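Local coordinates for protein ketosynthase (Streptomyces sp. MSC090213JE08, PDB 6KXD) that probably catalyses chain-elongating condensation of an acyl group with malonyl carried on acyl carrier protein, as the ketosynthase of a highly reducing type II polyketide synthase, at residues V166-G178 with N390-L402. Numbering follows the deposited sequence.
Sequences VTTACAAGNYSVG and NNSSAFAGNNAVL
Asn174, on helix 172-178, lies across the face of two paired antiparallel strands and bonds to both. Its ND2 donates to Ala400 O at 3.0 Å, fairly straight at 157°, although this donor stands above the carbonyl plane; a weaker bond runs from the same ND2 to Asn390 O. On the other branch, OD1 accepts from Asn390 ND2 at 2.8 Å, the two amide planes being almost perpendicular. Asparagine suits this buried place because one short group offers both a donor and an acceptor. With alanine in place of Asn174, Ala400 O would probably lose one of its two side-chain donors and Asn390 ND2 one of its two acceptors, and a gap would open beside Leu402 CB. The second donor to Ala400 O is Ser392 OG, 2.7 Å away on a lone pair in the carbonyl plane; this hydroxyl also lies against Ala171 CB. Small residues let the 3-10 turn and the first helical turn sit close to the hairpin: Ala171 CB meets Ala394 CB at 4.0 Å, and Ala400 CB packs obliquely on the Tyr175 ring, 3.5 Å from CD1. Further along, Val177 CG1 touches Leu402 CD1. Here the helix lies on the beta-hairpin 387-405, its axis 57° from strand 398-402, within the thiolase fold; the turn leading into it carries Cys170, probably the nucleophilic cysteine of this family, with His301 and His336 touching its side chain. Cys170 CB lies close to Ser393 O, and SG comes to 4.3 Å from Ala394 CB. Ser342, at the start of helix 341-355, bonds through OG to Cys170 O and Asn174 N, while its carbonyl takes a hydrogen bond from Asn390 ND2. At the dimer interface, Asn171 of the partner chain bonds Tyr175 OH and Asn398 ND2.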
ATOM      1  N   VAL A 166       1.590   2.165   0.860  1.00 34.04           N
ATOM      2  CA  VAL A 166       0.765   1.115   1.379  1.00 35.90           C
ATOM      3  C   VAL A 166      -0.700   1.462   1.060  1.00 39.41           C
ATOM      4  O   VAL A 166      -1.242   2.490   1.460  1.00 39.23           O
ATOM      5  CB  VAL A 166       1.040   0.893   2.867  1.00 36.61           C
ATOM      6  CG1 VAL A 166       0.108  -0.171   3.406  1.00 32.88           C
ATOM      7  CG2 VAL A 166       2.511   0.495   3.080  1.00 39.84           C
ATOM      8  N   THR A 167      -1.365   0.568   0.356  1.00 34.95           N
ATOM      9  CA  THR A 167      -2.717   0.840  -0.137  1.00 34.89           C
ATOM     10  C   THR A 167      -3.702  -0.047   0.639  1.00 36.28           C
ATOM     11  O   THR A 167      -4.364  -0.835   0.047  1.00 41.74           O
ATOM     12  CB  THR A 167      -2.819   0.616  -1.639  1.00 36.19           C
ATOM     13  OG1 THR A 167      -2.517  -0.740  -1.960  1.00 36.26           O
ATOM     14  CG2 THR A 167      -1.879   1.545  -2.399  1.00 35.50           C
ATOM     15  N   THR A 168      -3.694   0.092   1.957  1.00 36.57           N
ATOM     16  CA  THR A 168      -4.610  -0.637   2.828  1.00 39.62           C
ATOM     17  C   THR A 168      -5.663   0.343   3.364  1.00 43.41           C
ATOM     18  O   THR A 168      -6.115   0.278   4.550  1.00 39.53           O
ATOM     19  CB  THR A 168      -3.831  -1.381   3.914  1.00 37.71           C
ATOM     20  OG1 THR A 168      -3.099  -0.430   4.685  1.00 36.17           O
ATOM     21  CG2 THR A 168      -2.888  -2.429   3.369  1.00 36.50           C
ATOM     22  N   ALA A 169      -5.975   1.330   2.527  1.00 44.55           N
ATOM     23  CA  ALA A 169      -7.101   2.255   2.753  1.00 47.20           C
ATOM     24  C   ALA A 169      -7.054   2.915   4.144  1.00 48.12           C
ATOM     25  O   ALA A 169      -6.070   3.583   4.508  1.00 44.11           O
ATOM     26  CB  ALA A 169      -8.366   1.524   2.431  1.00 48.67           C
ATOM     27  N   CYS A 170      -8.123   2.809   4.955  1.00 50.62           N
ATOM     28  CA  CYS A 170      -8.176   3.574   6.214  1.00 51.66           C
ATOM     29  C   CYS A 170      -7.111   3.158   7.220  1.00 51.91           C
ATOM     30  O   CYS A 170      -6.744   3.958   8.138  1.00 54.68           O
ATOM     31  CB  CYS A 170      -9.502   3.380   6.920  1.00 56.87           C
ATOM     32  SG  CYS A 170     -10.795   3.142   5.703  1.00 59.12           S
ATOM     33  N   ALA A 171      -6.580   1.943   7.041  1.00 40.41           N
ATOM     34  CA  ALA A 171      -5.607   1.446   7.957  1.00 39.73           C
ATOM     35  C   ALA A 171      -4.195   1.798   7.488  1.00 40.04           C
ATOM     36  O   ALA A 171      -3.250   1.514   8.168  1.00 39.36           O
ATOM     37  CB  ALA A 171      -5.756  -0.047   8.112  1.00 38.19           C
ATOM     38  N   ALA A 172      -4.077   2.454   6.336  1.00 42.42           N
ATOM     39  CA  ALA A 172      -2.802   2.507   5.641  1.00 39.36           C
ATOM     40  C   ALA A 172      -1.792   3.314   6.465  1.00 42.09           C
ATOM     41  O   ALA A 172      -0.647   2.943   6.554  1.00 41.41           O
ATOM     42  CB  ALA A 172      -3.019   3.033   4.250  1.00 40.15           C
ATOM     43  N   GLY A 173      -2.222   4.392   7.129  1.00 39.35           N
ATOM     44  CA  GLY A 173      -1.316   5.173   7.985  1.00 39.21           C
ATOM     45  C   GLY A 173      -0.657   4.343   9.083  1.00 37.94           C
ATOM     46  O   GLY A 173       0.492   4.392   9.278  1.00 41.08           O
ATOM     47  N   ASN A 174      -1.445   3.533   9.779  1.00 37.19           N
ATOM     48  CA  ASN A 174      -0.973   2.669  10.819  1.00 36.08           C
ATOM     49  C   ASN A 174      -0.069   1.573  10.242  1.00 40.89           C
ATOM     50  O   ASN A 174       0.948   1.231  10.839  1.00 39.52           O
ATOM     51  CB  ASN A 174      -2.131   2.012  11.567  1.00 36.25           C
ATOM     52  CG  ASN A 174      -2.586   2.801  12.776  1.00 38.34           C
ATOM     53  OD1 ASN A 174      -1.992   3.839  13.088  1.00 40.89           O
ATOM     54  ND2 ASN A 174      -3.681   2.357  13.387  1.00 39.36           N
ATOM     55  N   TYR A 175      -0.464   1.018   9.094  1.00 36.41           N
ATOM     56  CA  TYR A 175       0.425   0.041   8.429  1.00 38.31           C
ATOM     57  C   TYR A 175       1.787   0.661   8.169  1.00 37.46           C
ATOM     58  O   TYR A 175       2.839   0.011   8.335  1.00 39.05           O
ATOM     59  CB  TYR A 175      -0.095  -0.401   7.080  1.00 36.40           C
ATOM     60  CG  TYR A 175      -1.078  -1.533   7.113  1.00 38.15           C
ATOM     61  CD1 TYR A 175      -2.360  -1.358   7.606  1.00 35.04           C
ATOM     62  CD2 TYR A 175      -0.730  -2.763   6.599  1.00 38.09           C
ATOM     63  CE1 TYR A 175      -3.264  -2.404   7.590  1.00 36.35           C
ATOM     64  CE2 TYR A 175      -1.626  -3.804   6.557  1.00 37.77           C
ATOM     65  CZ  TYR A 175      -2.903  -3.621   7.053  1.00 36.64           C
ATOM     66  OH  TYR A 175      -3.759  -4.689   7.004  1.00 37.19           O
ATOM     67  N   SER A 176       1.746   1.912   7.713  1.00 39.46           N
ATOM     68  CA  SER A 176       2.962   2.604   7.279  1.00 37.76           C
ATOM     69  C   SER A 176       3.871   2.885   8.480  1.00 39.40           C
ATOM     70  O   SER A 176       5.073   2.689   8.395  1.00 38.59           O
ATOM     71  CB  SER A 176       2.591   3.868   6.506  1.00 39.74           C
ATOM     72  OG  SER A 176       1.964   3.564   5.269  1.00 39.63           O
ATOM     73  N   VAL A 177       3.292   3.377   9.590  1.00 38.78           N
ATOM     74  CA  VAL A 177       4.025   3.642  10.801  1.00 40.43           C
ATOM     75  C   VAL A 177       4.623   2.327  11.312  1.00 39.71           C
ATOM     76  O   VAL A 177       5.789   2.271  11.689  1.00 40.50           O
ATOM     77  CB  VAL A 177       3.133   4.316  11.871  1.00 39.99           C
ATOM     78  CG1 VAL A 177       3.830   4.382  13.206  1.00 47.23           C
ATOM     79  CG2 VAL A 177       2.678   5.712  11.464  1.00 42.11           C
ATOM     80  N   GLY A 178       3.810   1.272  11.306  1.00 40.54           N
ATOM     81  CA  GLY A 178       4.244  -0.040  11.728  1.00 41.83           C
ATOM     82  C   GLY A 178       5.399  -0.550  10.885  1.00 40.68           C
ATOM     83  O   GLY A 178       6.376  -1.090  11.408  1.00 41.71           O
ATOM     84  N   ASN A 390      -4.097   3.412  18.826  1.00 43.72           N
ATOM     85  CA  ASN A 390      -4.736   3.975  17.680  1.00 45.88           C
ATOM     86  C   ASN A 390      -5.193   2.847  16.765  1.00 47.44           C
ATOM     87  O   ASN A 390      -4.360   2.153  16.195  1.00 44.34           O
ATOM     88  CB  ASN A 390      -3.756   4.872  16.926  1.00 46.04           C
ATOM     89  CG  ASN A 390      -4.357   5.603  15.749  1.00 50.79           C
ATOM     90  OD1 ASN A 390      -5.403   6.256  15.887  1.00 46.25           O
ATOM     91  ND2 ASN A 390      -3.672   5.541  14.608  1.00 45.85           N
ATOM     92  N   ASN A 391      -6.512   2.739  16.602  1.00 46.00           N
ATOM     93  CA  ASN A 391      -7.147   1.729  15.867  1.00 43.51           C
ATOM     94  C   ASN A 391      -7.369   2.177  14.431  1.00 44.92           C
ATOM     95  O   ASN A 391      -7.596   3.349  14.116  1.00 40.76           O
ATOM     96  CB  ASN A 391      -8.533   1.363  16.387  1.00 41.45           C
ATOM     97  CG  ASN A 391      -8.520   0.605  17.696  1.00 44.83           C
ATOM     98  OD1 ASN A 391      -7.473   0.325  18.271  1.00 45.57           O
ATOM     99  ND2 ASN A 391      -9.706   0.262  18.166  1.00 45.66           N
ATOM    100  N   SER A 392      -7.410   1.173  13.557  1.00 38.40           N
ATOM    101  CA  SER A 392      -7.777   1.420  12.221  1.00 38.73           C
ATOM    102  C   SER A 392      -8.197   0.091  11.622  1.00 40.42           C
ATOM    103  O   SER A 392      -7.633  -0.947  11.959  1.00 42.54           O
ATOM    104  CB  SER A 392      -6.664   2.076  11.451  1.00 43.55           C
ATOM    105  OG  SER A 392      -5.673   1.113  11.114  1.00 43.70           O
ATOM    106  N   SER A 393      -9.263   0.164  10.828  1.00 43.34           N
ATOM    107  CA  SER A 393      -9.828  -0.938  10.132  1.00 39.99           C
ATOM    108  C   SER A 393     -10.102  -0.423   8.735  1.00 45.72           C
ATOM    109  O   SER A 393     -10.227   0.786   8.545  1.00 52.36           O
ATOM    110  CB  SER A 393     -11.085  -1.458  10.782  1.00 42.42           C
ATOM    111  OG  SER A 393     -10.778  -1.982  12.057  1.00 45.11           O
ATOM    112  N   ALA A 394     -10.063  -1.323   7.768  1.00 41.57           N
ATOM    113  CA  ALA A 394     -10.255  -0.937   6.415  1.00 39.11           C
ATOM    114  C   ALA A 394     -11.068  -2.015   5.732  1.00 40.51           C
ATOM    115  O   ALA A 394     -11.240  -3.098   6.276  1.00 42.23           O
ATOM    116  CB  ALA A 394      -8.916  -0.704   5.743  1.00 44.83           C
ATOM    117  N   PHE A 395     -11.477  -1.698   4.518  1.00 36.72           N
ATOM    118  CA  PHE A 395     -11.997  -2.689   3.560  1.00 39.15           C
ATOM    119  C   PHE A 395     -10.965  -3.811   3.422  1.00 37.15           C
ATOM    120  O   PHE A 395      -9.812  -3.663   3.891  1.00 35.14           O
ATOM    121  CB  PHE A 395     -12.324  -2.041   2.232  1.00 42.58           C
ATOM    122  CG  PHE A 395     -13.598  -1.239   2.208  1.00 43.62           C
ATOM    123  CD1 PHE A 395     -14.285  -0.939   3.380  1.00 48.02           C
ATOM    124  CD2 PHE A 395     -14.110  -0.795   0.998  1.00 57.93           C
ATOM    125  CE1 PHE A 395     -15.477  -0.234   3.328  1.00 50.68           C
ATOM    126  CE2 PHE A 395     -15.285  -0.056   0.957  1.00 50.77           C
ATOM    127  CZ  PHE A 395     -15.958   0.218   2.118  1.00 51.32           C
ATOM    128  N   ALA A 396     -11.446  -4.930   2.890  1.00 39.13           N
ATOM    129  CA  ALA A 396     -10.656  -6.211   2.786  1.00 41.11           C
ATOM    130  C   ALA A 396     -10.218  -6.773   4.161  1.00 41.34           C
ATOM    131  O   ALA A 396      -9.231  -7.528   4.275  1.00 39.72           O
ATOM    132  CB  ALA A 396      -9.466  -5.980   1.882  1.00 43.42           C
ATOM    133  N   GLY A 397     -10.917  -6.398   5.225  1.00 40.42           N
ATOM    134  CA  GLY A 397     -10.677  -6.899   6.563  1.00 41.10           C
ATOM    135  C   GLY A 397      -9.332  -6.526   7.146  1.00 36.75           C
ATOM    136  O   GLY A 397      -8.792  -7.231   7.992  1.00 39.38           O
ATOM    137  N   ASN A 398      -8.740  -5.432   6.671  1.00 36.36           N
ATOM    138  CA  ASN A 398      -7.429  -5.088   7.030  1.00 36.80           C
ATOM    139  C   ASN A 398      -7.500  -4.268   8.310  1.00 44.44           C
ATOM    140  O   ASN A 398      -8.108  -3.192   8.300  1.00 43.20           O
ATOM    141  CB  ASN A 398      -6.782  -4.236   5.950  1.00 39.09           C
ATOM    142  CG  ASN A 398      -6.307  -5.013   4.734  1.00 41.97           C
ATOM    143  OD1 ASN A 398      -5.590  -4.438   3.940  1.00 38.50           O
ATOM    144  ND2 ASN A 398      -6.635  -6.291   4.589  1.00 38.34           N
ATOM    145  N   ASN A 399      -6.941  -4.793   9.385  1.00 37.19           N
ATOM    146  CA  ASN A 399      -6.885  -4.070  10.619  1.00 42.87           C
ATOM    147  C   ASN A 399      -5.435  -3.825  11.000  1.00 37.88           C
ATOM    148  O   ASN A 399      -4.578  -4.721  10.878  1.00 38.04           O
ATOM    149  CB  ASN A 399      -7.563  -4.819  11.766  1.00 45.34           C
ATOM    150  CG  ASN A 399      -8.961  -5.260  11.430  1.00 40.00           C
ATOM    151  OD1 ASN A 399      -9.870  -4.439  11.276  1.00 42.76           O
ATOM    152  ND2 ASN A 399      -9.140  -6.576  11.302  1.00 42.95           N
ATOM    153  N   ALA A 400      -5.174  -2.619  11.502  1.00 35.80           N
ATOM    154  CA  ALA A 400      -3.912  -2.237  12.038  1.00 37.28           C
ATOM    155  C   ALA A 400      -4.147  -1.370  13.284  1.00 41.38           C
ATOM    156  O   ALA A 400      -4.856  -0.387  13.233  1.00 39.86           O
ATOM    157  CB  ALA A 400      -3.105  -1.463  11.030  1.00 37.32           C
ATOM    158  N   VAL A 401      -3.465  -1.741  14.351  1.00 38.46           N
ATOM    159  CA  VAL A 401      -3.558  -1.077  15.640  1.00 44.17           C
ATOM    160  C   VAL A 401      -2.149  -0.697  16.062  1.00 40.20           C
ATOM    161  O   VAL A 401      -1.228  -1.526  16.006  1.00 44.64           O
ATOM    162  CB  VAL A 401      -4.237  -2.007  16.659  1.00 41.38           C
ATOM    163  CG1 VAL A 401      -4.303  -1.325  18.013  1.00 46.23           C
ATOM    164  CG2 VAL A 401      -5.601  -2.437  16.160  1.00 45.71           C
ATOM    165  N   LEU A 402      -1.970   0.580  16.409  1.00 39.63           N
ATOM    166  CA  LEU A 402      -0.712   1.143  16.764  1.00 41.67           C
ATOM    167  C   LEU A 402      -0.756   1.597  18.225  1.00 44.29           C
ATOM    168  O   LEU A 402      -1.761   2.171  18.636  1.00 46.55           O
ATOM    169  CB  LEU A 402      -0.471   2.328  15.837  1.00 41.54           C
ATOM    170  CG  LEU A 402       0.725   3.221  16.139  1.00 44.05           C
ATOM    171  CD1 LEU A 402       2.015   2.516  15.775  1.00 47.16           C
ATOM    172  CD2 LEU A 402       0.594   4.547  15.397  1.00 46.89           C
TER